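Local coordinates for protein BH2851 (Bacillus halodurans, PDB 2GFG) that is a putative adenylate cyclase of the CYTH family whose function is not established, built as a closed antiparallel beta barrel, at residues L68-Q81 / P98-S110. Residues are numbered along the deposited sequence; the frame is centred on the assembly and turned at random.
Sequences LKQPHPAGLLETNQ and PSGEVMDALRDLS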
loop_
_atom_site.group_PDB
_atom_site.type_symbol
_atom_site.label_atom_id
_atom_site.label_comp_id
_atom_site.label_asym_id
_atom_site.label_seq_id
_atom_site.Cartn_x
_atom_site.Cartn_y
_atom_site.Cartn_z
ATOM N N LEU A 68 6.468 5.337 -5.544
ATOM C CA LEU A 68 5.940 4.801 -6.787
ATOM C C LEU A 68 5.997 3.268 -6.725
ATOM O O LEU A 68 6.953 2.700 -6.181
ATOM C CB LEU A 68 6.761 5.309 -7.981
ATOM C CG LEU A 68 6.394 4.767 -9.378
ATOM C CD1 LEU A 68 4.969 5.144 -9.770
ATOM C CD2 LEU A 68 7.389 5.266 -10.423
ATOM N N LYS A 69 4.941 2.616 -7.224
ATOM C CA LYS A 69 4.925 1.157 -7.438
ATOM C C LYS A 69 4.657 0.919 -8.890
ATOM O O LYS A 69 3.695 1.452 -9.419
ATOM C CB LYS A 69 3.824 0.490 -6.622
ATOM C CG LYS A 69 4.067 0.475 -5.136
ATOM C CD LYS A 69 2.903 -0.198 -4.393
ATOM C CE LYS A 69 3.142 -0.218 -2.887
ATOM N NZ LYS A 69 2.092 -0.980 -2.146
ATOM N N GLN A 70 5.522 0.135 -9.549
ATOM C CA GLN A 70 5.362 -0.180 -10.992
ATOM C C GLN A 70 5.630 -1.665 -11.254
ATOM O O GLN A 70 6.172 -2.352 -10.390
ATOM C CB GLN A 70 6.296 0.701 -11.851
ATOM C CG GLN A 70 7.787 0.500 -11.581
ATOM C CD GLN A 70 8.648 1.546 -12.268
ATOM O OE1 GLN A 70 9.223 2.416 -11.611
ATOM N NE2 GLN A 70 8.722 1.480 -13.609
ATOM N N PRO A 71 5.194 -2.178 -12.429
ATOM C CA PRO A 71 5.452 -3.586 -12.772
ATOM C C PRO A 71 6.951 -3.971 -12.803
ATOM O O PRO A 71 7.818 -3.123 -13.045
ATOM C CB PRO A 71 4.831 -3.725 -14.166
ATOM C CG PRO A 71 3.797 -2.686 -14.220
ATOM C CD PRO A 71 4.330 -1.530 -13.442
ATOM N N HIS A 72 7.221 -5.243 -12.536
ATOM C CA HIS A 72 8.585 -5.774 -12.467
ATOM C C HIS A 72 8.507 -7.280 -12.713
ATOM O O HIS A 72 7.482 -7.889 -12.407
ATOM C CB HIS A 72 9.179 -5.489 -11.082
ATOM C CG HIS A 72 10.670 -5.557 -11.036
ATOM N ND1 HIS A 72 11.351 -6.627 -10.491
ATOM C CD2 HIS A 72 11.616 -4.689 -11.466
ATOM C CE1 HIS A 72 12.650 -6.411 -10.587
ATOM N NE2 HIS A 72 12.837 -5.242 -11.173
ATOM N N PRO A 73 9.563 -7.884 -13.344
ATOM C CA PRO A 73 9.532 -9.341 -13.606
ATOM C C PRO A 73 8.976 -10.165 -12.427
ATOM O O PRO A 73 8.010 -10.910 -12.601
ATOM C CB PRO A 73 10.997 -9.672 -13.871
ATOM C CG PRO A 73 11.535 -8.435 -14.524
ATOM C CD PRO A 73 10.778 -7.260 -13.913
ATOM N N ALA A 74 9.536 -9.948 -11.231
ATOM C CA ALA A 74 9.035 -10.568 -10.000
ATOM C C ALA A 74 8.400 -9.495 -9.105
ATOM O O ALA A 74 9.069 -8.560 -8.688
ATOM C CB ALA A 74 10.159 -11.258 -9.272
ATOM N N GLY A 75 7.092 -9.615 -8.863
ATOM C CA GLY A 75 6.369 -8.677 -8.002
ATOM C C GLY A 75 6.266 -7.284 -8.605
ATOM O O GLY A 75 6.114 -7.134 -9.830
ATOM N N LEU A 76 6.310 -6.267 -7.737
ATOM C CA LEU A 76 6.331 -4.875 -8.162
ATOM C C LEU A 76 7.611 -4.203 -7.676
ATOM O O LEU A 76 8.122 -4.523 -6.599
ATOM C CB LEU A 76 5.118 -4.111 -7.599
ATOM C CG LEU A 76 3.708 -4.492 -8.066
ATOM C CD1 LEU A 76 2.687 -3.566 -7.412
ATOM C CD2 LEU A 76 3.567 -4.454 -9.613
ATOM N N LEU A 77 8.129 -3.280 -8.487
ATOM C CA LEU A 77 9.264 -2.438 -8.092
ATOM C C LEU A 77 8.739 -1.241 -7.331
ATOM O O LEU A 77 7.948 -0.447 -7.870
ATOM C CB LEU A 77 10.042 -1.970 -9.322
ATOM C CG LEU A 77 11.123 -0.891 -9.116
ATOM C CD1 LEU A 77 12.130 -1.304 -8.053
ATOM C CD2 LEU A 77 11.821 -0.603 -10.437
ATOM N N GLU A 78 9.186 -1.101 -6.080
ATOM C CA GLU A 78 8.789 0.004 -5.233
ATOM C C GLU A 78 9.951 0.988 -5.096
ATOM O O GLU A 78 11.033 0.615 -4.652
ATOM C CB GLU A 78 8.379 -0.512 -3.858
ATOM C CG GLU A 78 7.518 0.454 -3.079
ATOM C CD GLU A 78 7.190 -0.050 -1.685
ATOM O OE1 GLU A 78 8.115 -0.183 -0.879
ATOM O OE2 GLU A 78 6.005 -0.262 -1.391
ATOM N N THR A 79 9.736 2.221 -5.545
ATOM C CA THR A 79 10.733 3.284 -5.424
ATOM C C THR A 79 10.279 4.264 -4.360
ATOM O O THR A 79 9.252 4.942 -4.526
ATOM C CB THR A 79 10.938 4.012 -6.764
ATOM O OG1 THR A 79 11.290 3.061 -7.763
ATOM C CG2 THR A 79 12.050 5.066 -6.656
ATOM N N ASN A 80 11.035 4.321 -3.251
ATOM C CA ASN A 80 10.691 5.153 -2.096
ATOM C C ASN A 80 11.607 6.378 -1.992
ATOM O O ASN A 80 12.817 6.292 -2.271
ATOM C CB ASN A 80 10.798 4.328 -0.805
ATOM C CG ASN A 80 9.837 3.149 -0.778
ATOM O OD1 ASN A 80 8.626 3.311 -0.980
ATOM N ND2 ASN A 80 10.359 1.969 -0.477
ATOM N N GLN A 81 11.036 7.508 -1.574
ATOM C CA GLN A 81 11.810 8.741 -1.354
ATOM C C GLN A 81 11.228 9.514 -0.181
ATOM O O GLN A 81 10.032 9.792 -0.155
ATOM C CB GLN A 81 11.788 9.604 -2.608
ATOM C CG GLN A 81 12.685 10.850 -2.565
ATOM C CD GLN A 81 12.516 11.722 -3.802
ATOM O OE1 GLN A 81 12.140 11.235 -4.878
ATOM N NE2 GLN A 81 12.755 13.017 -3.649
ATOM N N PRO A 98 8.958 17.031 -5.910
ATOM C CA PRO A 98 10.379 17.243 -5.867
ATOM C C PRO A 98 11.125 16.320 -6.818
ATOM O O PRO A 98 10.662 15.202 -7.100
ATOM C CB PRO A 98 10.730 16.906 -4.420
ATOM C CG PRO A 98 9.760 15.874 -4.033
ATOM C CD PRO A 98 8.517 16.095 -4.855
ATOM N N SER A 99 12.273 16.788 -7.303
ATOM C CA SER A 99 13.161 15.974 -8.118
ATOM C C SER A 99 13.722 14.822 -7.289
ATOM O O SER A 99 13.811 14.913 -6.058
ATOM C CB SER A 99 14.307 16.823 -8.662
ATOM O OG SER A 99 14.969 17.497 -7.612
ATOM N N GLY A 100 14.094 13.745 -7.967
ATOM C CA GLY A 100 14.589 12.539 -7.297
ATOM C C GLY A 100 14.232 11.292 -8.059
ATOM O O GLY A 100 13.770 11.362 -9.197
ATOM N N GLU A 101 14.419 10.145 -7.418
ATOM C CA GLU A 101 14.246 8.833 -8.086
ATOM C C GLU A 101 12.798 8.541 -8.473
ATOM O O GLU A 101 12.548 7.843 -9.449
ATOM C CB GLU A 101 14.788 7.705 -7.200
ATOM C CG GLU A 101 16.332 7.719 -7.024
ATOM C CD GLU A 101 17.104 7.225 -8.275
ATOM O OE1 GLU A 101 16.464 6.860 -9.290
ATOM O OE2 GLU A 101 18.357 7.190 -8.222
ATOM N N VAL A 102 11.850 9.064 -7.693
ATOM C CA VAL A 102 10.427 8.873 -7.982
ATOM C C VAL A 102 10.049 9.664 -9.238
ATOM O O VAL A 102 9.459 9.121 -10.165
ATOM C CB VAL A 102 9.531 9.302 -6.784
ATOM C CG1 VAL A 102 8.048 9.206 -7.148
ATOM C CG2 VAL A 102 9.831 8.443 -5.565
HETATM N N MSE A 103 10.424 10.949 -9.249
HETATM C CA MSE A 103 10.232 11.829 -10.414
HETATM C C MSE A 103 10.859 11.209 -11.672
HETATM O O MSE A 103 10.227 11.171 -12.737
HETATM C CB MSE A 103 10.860 13.211 -10.122
HETATM C CG MSE A 103 10.816 14.223 -11.270
HETATM SE SE MSE A 103 9.136 15.093 -11.445
HETATM C CE MSE A 103 9.179 16.165 -9.877
ATOM N N ASP A 104 12.087 10.695 -11.527
ATOM C CA ASP A 104 12.817 10.063 -12.648
ATOM C C ASP A 104 12.053 8.874 -13.230
ATOM O O ASP A 104 11.911 8.759 -14.436
ATOM C CB ASP A 104 14.204 9.598 -12.193
ATOM C CG ASP A 104 15.152 10.758 -11.885
ATOM O OD1 ASP A 104 14.870 11.921 -12.303
ATOM O OD2 ASP A 104 16.187 10.504 -11.229
ATOM N N ALA A 105 11.571 7.992 -12.352
ATOM C CA ALA A 105 10.814 6.799 -12.772
ATOM C C ALA A 105 9.468 7.162 -13.427
ATOM O O ALA A 105 9.003 6.456 -14.317
ATOM C CB ALA A 105 10.591 5.880 -11.600
ATOM N N LEU A 106 8.837 8.251 -12.955
ATOM C CA LEU A 106 7.587 8.743 -13.562
ATOM C C LEU A 106 7.839 9.241 -14.978
ATOM O O LEU A 106 7.094 8.904 -15.905
ATOM C CB LEU A 106 6.963 9.874 -12.716
ATOM C CG LEU A 106 6.352 9.501 -11.366
ATOM C CD1 LEU A 106 5.886 10.748 -10.653
ATOM C CD2 LEU A 106 5.204 8.521 -11.524
ATOM N N ARG A 107 8.917 10.018 -15.145
ATOM C CA ARG A 107 9.305 10.535 -16.463
ATOM C C ARG A 107 9.753 9.412 -17.420
ATOM O O ARG A 107 9.490 9.486 -18.610
ATOM C CB ARG A 107 10.395 11.622 -16.327
ATOM C CG ARG A 107 9.848 12.932 -15.723
ATOM C CD ARG A 107 10.787 14.146 -15.905
ATOM N NE ARG A 107 11.758 14.278 -14.800
ATOM C CZ ARG A 107 12.149 15.449 -14.239
ATOM N NH1 ARG A 107 11.577 16.620 -14.586
ATOM N NH2 ARG A 107 13.056 15.436 -13.259
ATOM N N ASP A 108 10.369 8.348 -16.876
ATOM C CA ASP A 108 10.719 7.145 -17.693
ATOM C C ASP A 108 9.458 6.406 -18.205
ATOM O O ASP A 108 9.510 5.720 -19.219
ATOM C CB ASP A 108 11.595 6.166 -16.898
ATOM C CG ASP A 108 12.999 6.705 -16.626
ATOM O OD1 ASP A 108 13.385 7.752 -17.204
ATOM O OD2 ASP A 108 13.720 6.074 -15.827
ATOM N N LEU A 109 8.347 6.540 -17.474
ATOM C CA LEU A 109 7.048 5.952 -17.880
ATOM C C LEU A 109 6.194 6.911 -18.761
ATOM O O LEU A 109 5.050 6.592 -19.091
ATOM C CB LEU A 109 6.242 5.536 -16.631
ATOM C CG LEU A 109 6.825 4.386 -15.795
ATOM C CD1 LEU A 109 6.070 4.246 -14.492
ATOM C CD2 LEU A 109 6.813 3.061 -16.567
ATOM N N SER A 110 6.775 8.063 -19.145
ATOM C CA SER A 110 6.073 9.103 -19.959
ATOM C C SER A 110 4.796 9.641 -19.268
ATOM O O SER A 110 3.816 10.006 -19.933
ATOM C CB SER A 110 5.761 8.587 -21.384
ATOM O OG SER A 110 6.948 8.443 -22.143
HETATM O O HOH W 1 10.070 3.684 -14.670
HETATM O O HOH W 2 11.073 12.672 -6.948
#
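Thr79 and Val102 have the closest CA atoms across the contact, 6.2 Å apart, where helix 101-108 packs outside the eight-stranded antiparallel barrel of the CYTH domain, on hairpin 63-71/76-83, its axis 8.2 Å from strand 76-81 and running against it at 139°. Leu68 fills the middle of the seam. Its CG is anti to the backbone N (chi1 176°), which turns the branch toward the helix: CD2 presses on Ala105 CB at 3.5 Å, tighter than usual for two carbons, while CD1 meets Leu106 CD2 at 3.8 Å. Val102 straddles the hairpin, CG1 facing Leu68 CB and CG2 lying against Thr79 O; Leu55 of the neighbouring strand 54-60 also touches Leu68, Val102 and Leu106. Thr79 turns its methyl, not its hydroxyl, to Glu101 CB. The extended Gln81 reaches the helix start, where NE2 donates to Ser99 O at 3.2 Å, bent (143°) and from above the carbonyl plane. Gln81 OE1 accepts from a water that also donates to Pro98 O and accepts from Met103 N. With an alanine at this position, Ser99 O would probably lose this donor and the water one of its two acceptors. Toward the hairpin's turn, a second water accepts from Gln70 NE2 and donates to Ala105 O, with both methyls of Leu109 near NE2. The apolar centre is thus flanked by two amide-water pairs, one at the helix start, the other at mid-helix.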